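Local coordinates for protein sortase B (Listeria monocytogenes serovar 1/2a, PDB 5JCV) that attaches surface proteins to the cell wall, cleaving their C-terminal sorting signal and passing the substrate on through a thioester intermediate, at residues V15-I20 and E24-I29; D36-L39 and K44-K47; Y57-E62 and K66-Y71; F99-G104 and R159-S164. All coordinates share one frame; numbering follows the deposited sequence. Where two conformers were deposited one is given.

Interaction 1: V15-I20 and E24-I29; sequences VGWLTI and EIDYPI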
loop_
_atom_site.group_PDB
_atom_site.type_symbol
_atom_site.label_atom_id
_atom_site.label_comp_id
_atom_site.label_asym_id
_atom_site.label_seq_id
_atom_site.Cartn_x
_atom_site.Cartn_y
_atom_site.Cartn_z
ATOM N N VAL A 15 -5.559 0.183 -3.825
ATOM C CA VAL A 15 -4.280 0.850 -4.138
ATOM C C VAL A 15 -4.264 2.281 -3.571
ATOM O O VAL A 15 -3.339 3.075 -3.824
ATOM C CB VAL A 15 -4.145 0.825 -5.686
ATOM C CG1 VAL A 15 -3.474 2.054 -6.290
ATOM C CG2 VAL A 15 -3.440 -0.463 -6.124
ATOM N N GLY A 16 -5.293 2.629 -2.792
ATOM C CA GLY A 16 -5.435 3.997 -2.331
ATOM C C GLY A 16 -6.803 4.333 -1.760
ATOM O O GLY A 16 -7.648 3.450 -1.562
ATOM N N TRP A 17 -7.001 5.622 -1.500
ATOM C CA TRP A 17 -8.243 6.141 -0.915
ATOM C C TRP A 17 -8.480 7.548 -1.461
ATOM O O TRP A 17 -7.525 8.280 -1.754
ATOM C CB TRP A 17 -8.210 6.189 0.624
ATOM C CG TRP A 17 -9.574 6.274 1.152
ATOM C CD1 TRP A 17 -10.311 7.385 1.301
ATOM C CD2 TRP A 17 -10.409 5.183 1.541
ATOM N NE1 TRP A 17 -11.548 7.074 1.787
ATOM C CE2 TRP A 17 -11.640 5.715 1.906
ATOM C CE3 TRP A 17 -10.223 3.796 1.618
ATOM C CZ2 TRP A 17 -12.692 4.922 2.362
ATOM C CZ3 TRP A 17 -11.275 3.001 2.046
ATOM C CH2 TRP A 17 -12.493 3.567 2.414
ATOM N N LEU A 18 -9.757 7.913 -1.616
ATOM C CA LEU A 18 -10.124 9.242 -2.129
ATOM C C LEU A 18 -11.212 9.856 -1.245
ATOM O O LEU A 18 -12.206 9.204 -0.887
ATOM C CB LEU A 18 -10.651 9.082 -3.579
ATOM C CG LEU A 18 -11.060 10.390 -4.276
ATOM C CD1 LEU A 18 -9.888 11.338 -4.461
ATOM C CD2 LEU A 18 -11.682 10.134 -5.632
ATOM N N THR A 19 -11.081 11.119 -0.915
ATOM C CA THR A 19 -12.109 11.748 -0.099
ATOM C C THR A 19 -12.299 13.169 -0.578
ATOM O O THR A 19 -11.311 13.917 -0.743
ATOM C CB THR A 19 -11.739 11.797 1.428
ATOM O OG1 THR A 19 -11.753 10.468 1.960
ATOM C CG2 THR A 19 -12.761 12.600 2.211
ATOM N N ILE A 20 -13.557 13.542 -0.805
ATOM C CA ILE A 20 -13.857 14.939 -1.035
ATOM C C ILE A 20 -14.946 15.327 -0.021
ATOM O O ILE A 20 -16.020 14.730 0.025
ATOM C CB ILE A 20 -14.336 15.217 -2.471
ATOM C CG1 ILE A 20 -13.341 14.700 -3.494
ATOM C CG2 ILE A 20 -14.598 16.722 -2.655
ATOM C CD1 ILE A 20 -13.846 14.875 -4.908
ATOM N N GLU A 24 -20.445 12.349 -1.347
ATOM C CA GLU A 24 -20.414 10.937 -1.040
ATOM C C GLU A 24 -19.052 10.357 -1.324
ATOM O O GLU A 24 -18.860 9.198 -1.047
ATOM C CB GLU A 24 -21.455 10.155 -1.867
ATOM C CG GLU A 24 -22.881 10.607 -1.624
ATOM C CD GLU A 24 -23.931 9.551 -1.977
ATOM O OE1 GLU A 24 -23.604 8.389 -2.251
ATOM O OE2 GLU A 24 -25.128 9.918 -2.034
ATOM N N ILE A 25 -18.128 11.123 -1.921
ATOM C CA ILE A 25 -16.882 10.544 -2.454
ATOM C C ILE A 25 -15.887 10.372 -1.299
ATOM O O ILE A 25 -15.249 11.337 -0.841
ATOM C CB ILE A 25 -16.238 11.404 -3.547
ATOM C CG1 ILE A 25 -17.182 11.470 -4.732
ATOM C CG2 ILE A 25 -14.900 10.765 -3.983
ATOM C CD1 ILE A 25 -16.838 12.543 -5.735
ATOM N N ASP A 26 -15.860 9.156 -0.778
ATOM C CA ASP A 26 -15.041 8.786 0.363
ATOM C C ASP A 26 -14.882 7.292 0.180
ATOM O O ASP A 26 -15.629 6.515 0.750
ATOM C CB ASP A 26 -15.769 9.111 1.663
ATOM C CG ASP A 26 -14.876 8.897 2.918
ATOM O OD1 ASP A 26 -13.704 8.422 2.816
ATOM O OD2 ASP A 26 -15.359 9.240 4.004
ATOM N N TYR A 27 -13.986 6.894 -0.725
ATOM C CA TYR A 27 -14.014 5.562 -1.235
ATOM C C TYR A 27 -12.599 4.997 -1.378
ATOM O O TYR A 27 -11.627 5.762 -1.541
ATOM C CB TYR A 27 -14.680 5.529 -2.618
ATOM C CG TYR A 27 -16.180 5.820 -2.688
ATOM C CD1 TYR A 27 -17.100 5.007 -2.043
ATOM C CD2 TYR A 27 -16.676 6.862 -3.496
ATOM C CE1 TYR A 27 -18.468 5.246 -2.142
ATOM C CE2 TYR A 27 -18.035 7.105 -3.597
ATOM C CZ TYR A 27 -18.936 6.291 -2.928
ATOM O OH TYR A 27 -20.299 6.537 -3.009
ATOM N N PRO A 28 -12.487 3.658 -1.315
ATOM C CA PRO A 28 -11.271 2.996 -1.680
ATOM C C PRO A 28 -11.062 3.120 -3.178
ATOM O O PRO A 28 -12.039 3.171 -3.954
ATOM C CB PRO A 28 -11.530 1.550 -1.273
ATOM C CG PRO A 28 -13.007 1.401 -1.463
ATOM C CD PRO A 28 -13.511 2.691 -0.887
ATOM N N ILE A 29 -9.799 3.270 -3.556
ATOM C CA ILE A 29 -9.394 3.250 -4.951
ATOM C C ILE A 29 -8.866 1.885 -5.284
ATOM O O ILE A 29 -7.866 1.438 -4.698
ATOM C CB ILE A 29 -8.283 4.268 -5.252
ATOM C CG1 ILE A 29 -8.738 5.657 -4.784
ATOM C CG2 ILE A 29 -7.925 4.227 -6.735
ATOM C CD1 ILE A 29 -7.850 6.793 -5.210
#
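Trp17 lies against Pro28 and reaches Asp26 with its ring nitrogen, on one face of the antiparallel hairpin formed by strands 14-19 and 26-30. The tight part is here. Pro28 CD sits 3.9 Å from the centroid of the Trp17 six-membered ring, a CH-pi contact over the face, while Tyr27 O covers that same face nearer the pyrrole. Trp17 NE1 donates to Asp26 OD1 at 2.7 Å, almost in the indole plane. Thr19 OG1 gives the same oxygen a second bond of 3.0 Å, arriving from above the carboxylate plane; the carboxylate sits at the indole edge, its plane turned 85° from that of the ring. On the other face Leu18 CD2 meets Ile25 CG2 at 3.7 Å, inside the core. Backbone bonds between Leu18 and Tyr27 join the strands, and a classic bulge sets Val15 and Gly16 together against Ile29. The pairing holds as far as Ile20 N to Ile25 O; the loose, solvent-facing side begins only beyond it, at exposed Glu24, which points away. Gln8 of the second subunit packs on Trp17, Thr19 and Asp26, and its Leu7 on Pro28. With two donors on one oxygen, the Asp26 carboxylate is probably stabilised as the anion and its rotation restricted.

Interaction 2: D36-L39 and K44-K47; sequences DYYL and KNEK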
loop_
_atom_site.group_PDB
_atom_site.type_symbol
_atom_site.label_atom_id
_atom_site.label_comp_id
_atom_site.label_asym_id
_atom_site.label_seq_id
_atom_site.Cartn_x
_atom_site.Cartn_y
_atom_site.Cartn_z
ATOM N N ASP A 36 -11.536 -1.784 -17.186
ATOM C CA ASP A 36 -12.869 -2.370 -17.314
ATOM C C ASP A 36 -13.380 -3.171 -16.082
ATOM O O ASP A 36 -14.552 -3.069 -15.708
ATOM C CB ASP A 36 -12.888 -3.233 -18.591
ATOM C CG ASP A 36 -14.261 -3.541 -19.037
ATOM O OD1 ASP A 36 -14.832 -2.744 -19.839
ATOM O OD2 ASP A 36 -14.791 -4.569 -18.549
ATOM N N TYR A 37 -12.531 -3.973 -15.450
ATOM C CA TYR A 37 -13.011 -4.879 -14.408
ATOM C C TYR A 37 -13.806 -4.107 -13.336
ATOM O O TYR A 37 -14.898 -4.509 -12.916
ATOM C CB TYR A 37 -11.820 -5.667 -13.801
ATOM C CG TYR A 37 -12.206 -6.680 -12.732
ATOM C CD1 TYR A 37 -12.540 -8.014 -13.049
ATOM C CD2 TYR A 37 -12.243 -6.310 -11.405
ATOM C CE1 TYR A 37 -12.908 -8.922 -12.050
ATOM C CE2 TYR A 37 -12.615 -7.195 -10.413
ATOM C CZ TYR A 37 -12.948 -8.489 -10.732
ATOM O OH TYR A 37 -13.298 -9.298 -9.682
ATOM N N TYR A 38 -13.291 -2.963 -12.919
ATOM C CA TYR A 38 -13.898 -2.270 -11.791
ATOM C C TYR A 38 -15.020 -1.328 -12.179
ATOM O O TYR A 38 -15.599 -0.674 -11.328
ATOM C CB TYR A 38 -12.816 -1.634 -10.912
ATOM C CG TYR A 38 -12.112 -2.691 -10.041
ATOM C CD1 TYR A 38 -12.823 -3.400 -9.071
ATOM C CD2 TYR A 38 -10.766 -2.979 -10.195
ATOM C CE1 TYR A 38 -12.214 -4.351 -8.275
ATOM C CE2 TYR A 38 -10.135 -3.936 -9.400
ATOM C CZ TYR A 38 -10.859 -4.629 -8.443
ATOM O OH TYR A 38 -10.244 -5.596 -7.644
ATOM N N LEU A 39 -15.388 -1.308 -13.462
ATOM C CA LEU A 39 -16.687 -0.811 -13.823
ATOM C C LEU A 39 -17.804 -1.756 -13.372
ATOM O O LEU A 39 -18.957 -1.341 -13.235
ATOM C CB LEU A 39 -16.774 -0.572 -15.334
ATOM C CG LEU A 39 -15.998 0.583 -15.948
ATOM C CD1 LEU A 39 -16.099 0.558 -17.456
ATOM C CD2 LEU A 39 -16.532 1.897 -15.435
ATOM N N LYS A 44 -14.958 -5.974 -3.149
ATOM C CA LYS A 44 -14.816 -7.375 -2.754
ATOM C C LYS A 44 -14.723 -8.293 -3.970
ATOM O O LYS A 44 -14.751 -9.515 -3.834
ATOM C CB LYS A 44 -16.023 -7.799 -1.909
ATOM C CG LYS A 44 -16.107 -7.149 -0.528
ATOM C CD LYS A 44 -17.314 -7.669 0.234
ATOM C CE LYS A 44 -17.463 -6.988 1.581
ATOM N NZ LYS A 44 -18.722 -7.389 2.271
ATOM N N ASN A 45 -14.629 -7.692 -5.157
ATOM C CA ASN A 45 -14.585 -8.412 -6.396
ATOM C C ASN A 45 -15.867 -9.161 -6.733
ATOM O O ASN A 45 -15.836 -10.067 -7.547
ATOM C CB ASN A 45 -13.363 -9.333 -6.425
ATOM C CG ASN A 45 -12.071 -8.575 -6.662
ATOM O OD1 ASN A 45 -10.986 -9.155 -6.690
ATOM N ND2 ASN A 45 -12.180 -7.280 -6.838
ATOM N N GLU A 46 -16.999 -8.756 -6.151
ATOM C CA GLU A 46 -18.306 -9.321 -6.498
ATOM C C GLU A 46 -18.995 -8.448 -7.563
ATOM O O GLU A 46 -18.852 -7.229 -7.578
ATOM C CB GLU A 46 -19.223 -9.387 -5.266
ATOM C CG GLU A 46 -18.622 -10.031 -4.019
ATOM C CD GLU A 46 -19.278 -9.573 -2.723
ATOM O OE1 GLU A 46 -20.036 -8.577 -2.723
ATOM O OE2 GLU A 46 -19.026 -10.208 -1.679
ATOM N N LYS A 47 -19.790 -9.069 -8.416
ATOM C CA LYS A 47 -20.497 -8.335 -9.450
ATOM C C LYS A 47 -21.380 -7.240 -8.853
ATOM O O LYS A 47 -22.177 -7.491 -7.954
ATOM C CB LYS A 47 -21.322 -9.289 -10.312
ATOM C CG LYS A 47 -20.529 -9.855 -11.480
ATOM C CD LYS A 47 -21.250 -11.009 -12.160
ATOM C CE LYS A 47 -21.289 -12.239 -11.257
ATOM N NZ LYS A 47 -21.326 -13.501 -12.049
#
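The short helix 37-40 and the loop that follows it form a compact turn closed by Tyr37, Tyr38 and Asn45. Both tyrosines direct their hydroxyl ends at the Asn45 side chain, and these three residues make the whole contact. Tyr37 OH comes within 3.3 Å of Asn45 CB, with its ring crossing the asparagine at about a right angle and the ring and amide planes 80° apart. Tyr38 arrives more nearly flat to the amide, its plane inclined by 38°, and its hydroxyl ends beside the amide group. That amide is probably turned over in the model, and nothing polar is rested on it. Different first torsions let neighbouring residues converge: CG of Tyr37 is opposite its backbone N, whereas CG of Tyr38 lies opposite its carbonyl carbon. The edge of Tyr37 thereby stands on its neighbour, with Tyr37 CD2 over the centre of the Tyr38 ring. Asn42 OD1 accepts from the backbone N of Lys44 and of Glu46, which shapes the loop around Asn45. Tyr37 also stacks on His41. Toward the interior, Tyr38 and Leu39 pack on Phe54 of strand 53-55, Leu39 O accepts from His73 NE2 beyond strand 67-72, and Asp13 at the end of helix 4-13 lies close to Tyr38.

Interaction 3: Y57-E62 and K66-Y71; sequences YRNTNE and KNTIIY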
loop_
_atom_site.group_PDB
_atom_site.type_symbol
_atom_site.label_atom_id
_atom_site.label_comp_id
_atom_site.label_asym_id
_atom_site.label_seq_id
_atom_site.Cartn_x
_atom_site.Cartn_y
_atom_site.Cartn_z
ATOM N N TYR A 57 -5.254 1.760 -15.366
ATOM C CA TYR A 57 -4.251 0.694 -15.370
ATOM C C TYR A 57 -2.881 1.138 -15.861
ATOM O O TYR A 57 -1.870 0.486 -15.561
ATOM C CB TYR A 57 -4.708 -0.463 -16.244
ATOM C CG TYR A 57 -4.476 -0.258 -17.755
ATOM C CD1 TYR A 57 -3.257 -0.625 -18.384
ATOM C CD2 TYR A 57 -5.496 0.238 -18.563
ATOM C CE1 TYR A 57 -3.096 -0.467 -19.772
ATOM C CE2 TYR A 57 -5.338 0.391 -19.924
ATOM C CZ TYR A 57 -4.148 0.051 -20.531
ATOM O OH TYR A 57 -4.068 0.251 -21.907
ATOM N N ARG A 58 -2.838 2.208 -16.647
ATOM C CA ARG A 58 -1.558 2.765 -17.087
ATOM C C ARG A 58 -0.760 3.510 -16.005
ATOM O O ARG A 58 0.393 3.828 -16.239
ATOM C CB ARG A 58 -1.783 3.714 -18.264
ATOM C CG ARG A 58 -2.320 3.037 -19.522
ATOM C CD ARG A 58 -2.743 4.077 -20.561
ATOM N NE ARG A 58 -3.881 4.868 -20.064
ATOM C CZ ARG A 58 -4.277 6.058 -20.530
ATOM N NH1 ARG A 58 -3.647 6.663 -21.520
ATOM N NH2 ARG A 58 -5.329 6.670 -19.979
ATOM N N ASN A 59 -1.364 3.831 -14.859
ATOM C CA ASN A 59 -0.682 4.650 -13.842
ATOM C C ASN A 59 -0.173 3.763 -12.748
ATOM O O ASN A 59 -0.959 3.301 -11.901
ATOM C CB ASN A 59 -1.595 5.696 -13.205
ATOM C CG ASN A 59 -2.191 6.649 -14.213
ATOM O OD1 ASN A 59 -3.382 6.869 -14.199
ATOM N ND2 ASN A 59 -1.374 7.236 -15.063
ATOM N N THR A 60 1.138 3.525 -12.785
ATOM C CA THR A 60 1.834 2.603 -11.865
ATOM C C THR A 60 3.077 3.212 -11.223
ATOM O O THR A 60 3.825 2.507 -10.623
ATOM C CB THR A 60 2.260 1.364 -12.624
ATOM O OG1 THR A 60 2.978 1.797 -13.783
ATOM C CG2 THR A 60 1.021 0.581 -13.072
ATOM N N ASN A 61 3.234 4.528 -11.314
ATOM C CA ASN A 61 4.328 5.246 -10.726
ATOM C C ASN A 61 3.953 6.673 -10.341
ATOM O O ASN A 61 4.071 7.606 -11.140
ATOM C CB ASN A 61 5.494 5.275 -11.722
ATOM C CG ASN A 61 6.731 5.958 -11.171
ATOM O OD1 ASN A 61 6.712 6.704 -10.143
ATOM N ND2 ASN A 61 7.842 5.709 -11.857
ATOM N N GLU A 62 3.520 6.811 -9.098
ATOM C CA GLU A 62 3.272 8.101 -8.418
ATOM C C GLU A 62 4.298 9.231 -8.764
ATOM O O GLU A 62 3.925 10.388 -9.032
ATOM C CB GLU A 62 3.414 7.802 -6.932
ATOM C CG GLU A 62 2.377 8.317 -5.965
ATOM C CD GLU A 62 2.489 7.558 -4.641
ATOM O OE1 GLU A 62 2.520 6.308 -4.676
ATOM O OE2 GLU A 62 2.569 8.176 -3.569
ATOM N N LYS A 66 2.919 11.848 -14.944
ATOM C CA LYS A 66 2.560 13.256 -14.963
ATOM C C LYS A 66 1.060 13.392 -14.682
ATOM O O LYS A 66 0.660 14.344 -14.047
ATOM C CB LYS A 66 2.970 13.960 -16.277
ATOM C CG LYS A 66 4.477 14.349 -16.411
ATOM C CD LYS A 66 4.930 15.498 -15.454
ATOM C CE LYS A 66 6.171 16.247 -15.989
ATOM N NZ LYS A 66 6.584 17.428 -15.174
ATOM N N ASN A 67 0.253 12.411 -15.099
ATOM C CA ASN A 67 -1.219 12.481 -15.018
ATOM C C ASN A 67 -1.800 11.136 -14.621
ATOM O O ASN A 67 -1.845 10.206 -15.413
ATOM C CB ASN A 67 -1.823 12.963 -16.343
ATOM C CG ASN A 67 -3.386 13.059 -16.330
ATOM O OD1 ASN A 67 -4.059 12.944 -17.388
ATOM N ND2 ASN A 67 -3.958 13.253 -15.168
ATOM N N THR A 68 -2.229 11.062 -13.378
ATOM C CA THR A 68 -2.818 9.893 -12.798
ATOM C C THR A 68 -4.351 10.074 -12.857
ATOM O O THR A 68 -4.895 11.099 -12.368
ATOM C CB THR A 68 -2.379 9.814 -11.318
ATOM O OG1 THR A 68 -0.932 9.800 -11.219
ATOM C CG2 THR A 68 -2.953 8.611 -10.637
ATOM N N ILE A 69 -5.051 9.086 -13.419
ATOM C CA ILE A 69 -6.495 9.189 -13.647
ATOM C C ILE A 69 -7.259 8.177 -12.810
ATOM O O ILE A 69 -6.930 6.975 -12.773
ATOM C CB ILE A 69 -6.841 9.004 -15.137
ATOM C CG1 ILE A 69 -6.100 10.039 -16.005
ATOM C CG2 ILE A 69 -8.340 9.142 -15.408
ATOM C CD1 ILE A 69 -5.852 9.536 -17.404
ATOM N N ILE A 70 -8.288 8.690 -12.149
ATOM C CA ILE A 70 -9.164 7.916 -11.311
ATOM C C ILE A 70 -10.591 8.034 -11.895
ATOM O O ILE A 70 -11.113 9.141 -12.107
ATOM C CB ILE A 70 -9.180 8.469 -9.853
ATOM C CG1 ILE A 70 -7.773 8.689 -9.282
ATOM C CG2 ILE A 70 -9.920 7.504 -8.943
ATOM C CD1 ILE A 70 -6.899 7.428 -9.282
ATOM N N TYR A 71 -11.224 6.890 -12.061
ATOM C CA TYR A 71 -12.470 6.755 -12.723
ATOM C C TYR A 71 -13.543 6.291 -11.748
ATOM O O TYR A 71 -13.246 5.593 -10.780
ATOM C CB TYR A 71 -12.345 5.673 -13.812
ATOM C CG TYR A 71 -11.411 5.993 -14.951
ATOM C CD1 TYR A 71 -11.736 6.960 -15.915
ATOM C CD2 TYR A 71 -10.232 5.309 -15.092
ATOM C CE1 TYR A 71 -10.877 7.255 -16.956
ATOM C CE2 TYR A 71 -9.366 5.586 -16.129
ATOM C CZ TYR A 71 -9.706 6.538 -17.055
ATOM O OH TYR A 71 -8.845 6.782 -18.054
#
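A first torsion of -58° sets CG of Asn59 beside its own backbone N and opposite the carbonyl carbon, turning the amide onto the strand that holds Asn67 and Ile69. Both ends of that amide are used. Ile69 N donates to Asn59 OD1 at 2.9 Å in a nearly straight bond (169° at the hydrogen), although it comes from above the carbonyl plane. Asn59 ND2 donates in turn to Asn67 O at 3.0 Å, a bent and weak bond. The amide thus bridges two residues on the strand and passes over Thr68 between them, with Asn59 OD1 3.4 Å from Thr68 CA; having both ends engaged should limit its rotation. Arg58 bends at chi3 (-65°) and brings its guanidinium round beside Ile69 and Tyr71. Arg58 NH2 stands 3.9 Å from Ile69 CD1, and the Tyr71 hydroxyl lies at the guanidinium edge, the ring and guanidinium nearly coplanar. What joins these two polar groups is Asp56, which makes a salt bridge with Arg58 NE and a hydrogen bond with Tyr71 OH; Arg58 NH2 also donates to Ile125 O. The loop connects strands 53-55 and 67-72, antiparallel neighbours in the sheet. Strand 67-72 is paired on its other edge with strand 160-165, through backbone bonds of Thr68 and Ile70 with Thr162.

Interaction 4: F99-G104 and R159-S164; sequences FSYESG and RIITLS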
loop_
_atom_site.group_PDB
_atom_site.type_symbol
_atom_site.label_atom_id
_atom_site.label_comp_id
_atom_site.label_asym_id
_atom_site.label_seq_id
_atom_site.Cartn_x
_atom_site.Cartn_y
_atom_site.Cartn_z
ATOM N N PHE A 99 -8.904 18.385 -2.592
ATOM C CA PHE A 99 -9.344 17.117 -2.030
ATOM C C PHE A 99 -8.133 16.288 -1.605
ATOM O O PHE A 99 -6.990 16.668 -1.884
ATOM C CB PHE A 99 -10.243 16.358 -3.017
ATOM C CG PHE A 99 -9.578 15.961 -4.291
ATOM C CD1 PHE A 99 -8.994 14.715 -4.429
ATOM C CD2 PHE A 99 -9.559 16.821 -5.377
ATOM C CE1 PHE A 99 -8.366 14.361 -5.603
ATOM C CE2 PHE A 99 -8.950 16.460 -6.567
ATOM C CZ PHE A 99 -8.351 15.231 -6.688
ATOM N N SER A 100 -8.388 15.157 -0.941
ATOM C CA SER A 100 -7.307 14.265 -0.520
ATOM C C SER A 100 -7.307 12.943 -1.210
ATOM O O SER A 100 -8.323 12.259 -1.314
ATOM C CB SER A 100 -7.247 14.072 1.008
ATOM O OG SER A 100 -8.504 13.955 1.594
ATOM N N TYR A 101 -6.115 12.599 -1.669
ATOM C CA TYR A 101 -5.862 11.416 -2.426
ATOM C C TYR A 101 -4.783 10.658 -1.681
ATOM O O TYR A 101 -3.705 11.195 -1.465
ATOM C CB TYR A 101 -5.347 11.810 -3.834
ATOM C CG TYR A 101 -4.697 10.672 -4.585
ATOM C CD1 TYR A 101 -5.425 9.516 -4.903
ATOM C CD2 TYR A 101 -3.338 10.732 -4.978
ATOM C CE1 TYR A 101 -4.829 8.457 -5.583
ATOM C CE2 TYR A 101 -2.733 9.672 -5.663
ATOM C CZ TYR A 101 -3.486 8.532 -5.963
ATOM O OH TYR A 101 -2.943 7.443 -6.599
ATOM N N GLU A 102 -5.090 9.441 -1.249
ATOM C CA GLU A 102 -4.066 8.529 -0.739
ATOM C C GLU A 102 -3.632 7.584 -1.858
ATOM O O GLU A 102 -4.456 7.105 -2.639
ATOM C CB GLU A 102 -4.568 7.703 0.452
ATOM C CG GLU A 102 -4.289 8.290 1.825
ATOM C CD GLU A 102 -5.439 9.102 2.385
ATOM O OE1 GLU A 102 -6.218 8.498 3.151
ATOM O OE2 GLU A 102 -5.568 10.318 2.063
ATOM N N SER A 103 -2.332 7.347 -1.942
ATOM C CA SER A 103 -1.784 6.268 -2.757
ATOM C C SER A 103 -1.483 5.059 -1.822
ATOM O O SER A 103 -1.957 4.992 -0.664
ATOM C CB SER A 103 -0.513 6.726 -3.452
ATOM O OG SER A 103 0.403 7.143 -2.447
ATOM N N GLY A 104 -0.701 4.103 -2.315
ATOM C CA GLY A 104 -0.277 2.983 -1.486
ATOM C C GLY A 104 0.705 3.398 -0.399
ATOM O O GLY A 104 0.865 2.678 0.580
ATOM N N ARG A 159 3.020 17.801 -11.379
ATOM C CA ARG A 159 2.296 16.575 -11.709
ATOM C C ARG A 159 0.860 16.682 -11.228
ATOM O O ARG A 159 0.595 17.350 -10.236
ATOM C CB ARG A 159 2.924 15.384 -11.017
ATOM C CG ARG A 159 4.208 14.922 -11.646
ATOM C CD ARG A 159 4.680 13.670 -10.907
ATOM N NE ARG A 159 4.631 13.960 -9.471
ATOM C CZ ARG A 159 5.595 14.578 -8.794
ATOM N NH1 ARG A 159 6.741 14.902 -9.414
ATOM N NH2 ARG A 159 5.415 14.853 -7.493
ATOM N N ILE A 160 -0.054 15.986 -11.906
ATOM C CA ILE A 160 -1.494 16.140 -11.634
ATOM C C ILE A 160 -2.274 14.859 -11.435
ATOM O O ILE A 160 -1.796 13.753 -11.668
ATOM C CB ILE A 160 -2.212 16.936 -12.729
ATOM C CG1 ILE A 160 -2.367 16.106 -13.994
ATOM C CG2 ILE A 160 -1.480 18.237 -13.027
ATOM C CD1 ILE A 160 -2.973 16.898 -15.133
ATOM N N ILE A 161 -3.490 15.037 -10.948
ATOM C CA ILE A 161 -4.421 13.946 -10.791
ATOM C C ILE A 161 -5.744 14.381 -11.420
ATOM O O ILE A 161 -6.139 15.543 -11.306
ATOM C CB ILE A 161 -4.539 13.484 -9.336
ATOM C CG1 ILE A 161 -5.761 12.589 -9.129
ATOM C CG2 ILE A 161 -4.598 14.657 -8.413
ATOM C CD1 ILE A 161 -5.678 11.703 -7.913
ATOM N N THR A 162 -6.373 13.439 -12.141
ATOM C CA THR A 162 -7.596 13.682 -12.890
ATOM C C THR A 162 -8.647 12.761 -12.321
ATOM O O THR A 162 -8.439 11.526 -12.235
ATOM C CB THR A 162 -7.420 13.354 -14.396
ATOM O OG1 THR A 162 -6.337 14.109 -14.937
ATOM C CG2 THR A 162 -8.653 13.691 -15.185
ATOM N N LEU A 163 -9.764 13.354 -11.915
ATOM C CA LEU A 163 -10.915 12.585 -11.564
ATOM C C LEU A 163 -11.906 12.648 -12.736
ATOM O O LEU A 163 -12.213 13.721 -13.236
ATOM C CB LEU A 163 -11.517 13.142 -10.288
ATOM C CG LEU A 163 -10.619 13.239 -9.073
ATOM C CD1 LEU A 163 -11.454 13.697 -7.921
ATOM C CD2 LEU A 163 -9.927 11.956 -8.653
ATOM N N SER A 164 -12.407 11.499 -13.168
ATOM C CA SER A 164 -13.334 11.448 -14.316
ATOM C C SER A 164 -14.403 10.401 -14.166
ATOM O O SER A 164 -14.127 9.271 -13.716
ATOM C CB SER A 164 -12.553 11.104 -15.560
ATOM O OG SER A 164 -13.358 11.016 -16.729
#
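Phe99 and Tyr101 meet Leu163 and Ile161 across the interior of the sortase beta-barrel fold, where strands 98-102 and 160-165 face each other without being neighbours in the sheet. Their axes approach to 10.4 Å and cross at 103°, a gap bridged here by these four side chains through apolar and CH-pi contacts. Alternate residues on each strand point inward, giving two pairs, and within each pair one methyl meets an aromatic face. Phe99 takes the crowded position, with CG between the backbone N and the carbonyl carbon (chi1 63°); this swings the ring over toward strand 160-165. Leu163 arrives from the opposite direction, CG beside its backbone N, and lays CD1 on the ring face, 4.0 Å from the Phe99 centroid. The methyl is displaced toward the far rim, where Leu163 CD1 is 3.7 Å from Phe99 CZ. Ile161 divides its branches between the two rings. With CG1 opposite the backbone N (chi1 166°), its long arm extends to Tyr101, while Ile161 CG2 is left 4.2 Å from Phe99 CZ. Leu18, Val110 and Ile70, from three further strands, close in around these residues. Thr162, Leu163 and Ser164 fall within the TLXTC signature of sortases, which ends in the catalytic cysteine of the family, so the contact packs the strand leading to that site. In the second pair, Ile161 CD1 sits over the Tyr101 ring face, closest to Tyr101 CG at 3.6 Å.

From the N terminus, the four contacts follow one another in series, none crossing or enclosing another. Interaction 1 closes a tight hairpin between strands 14-19 and 26-30, with three residues between its segments. Interaction 2 closes the turn after helix 37-40 and stands apart, about 16 Å from interaction 1 centre to centre. Interaction 3 fastens the loop before strand 67-72 to that strand. Interaction 4 closes much the longest loop, 54 residues, and ties strand 98-102 to strand 160-165. It borders interaction 1 where strands 14-19 and 98-102 pair, and interaction 3 where strands 67-72 and 160-165 pair; Ile29 and Ile70 bring interactions 1 and 3 into touch.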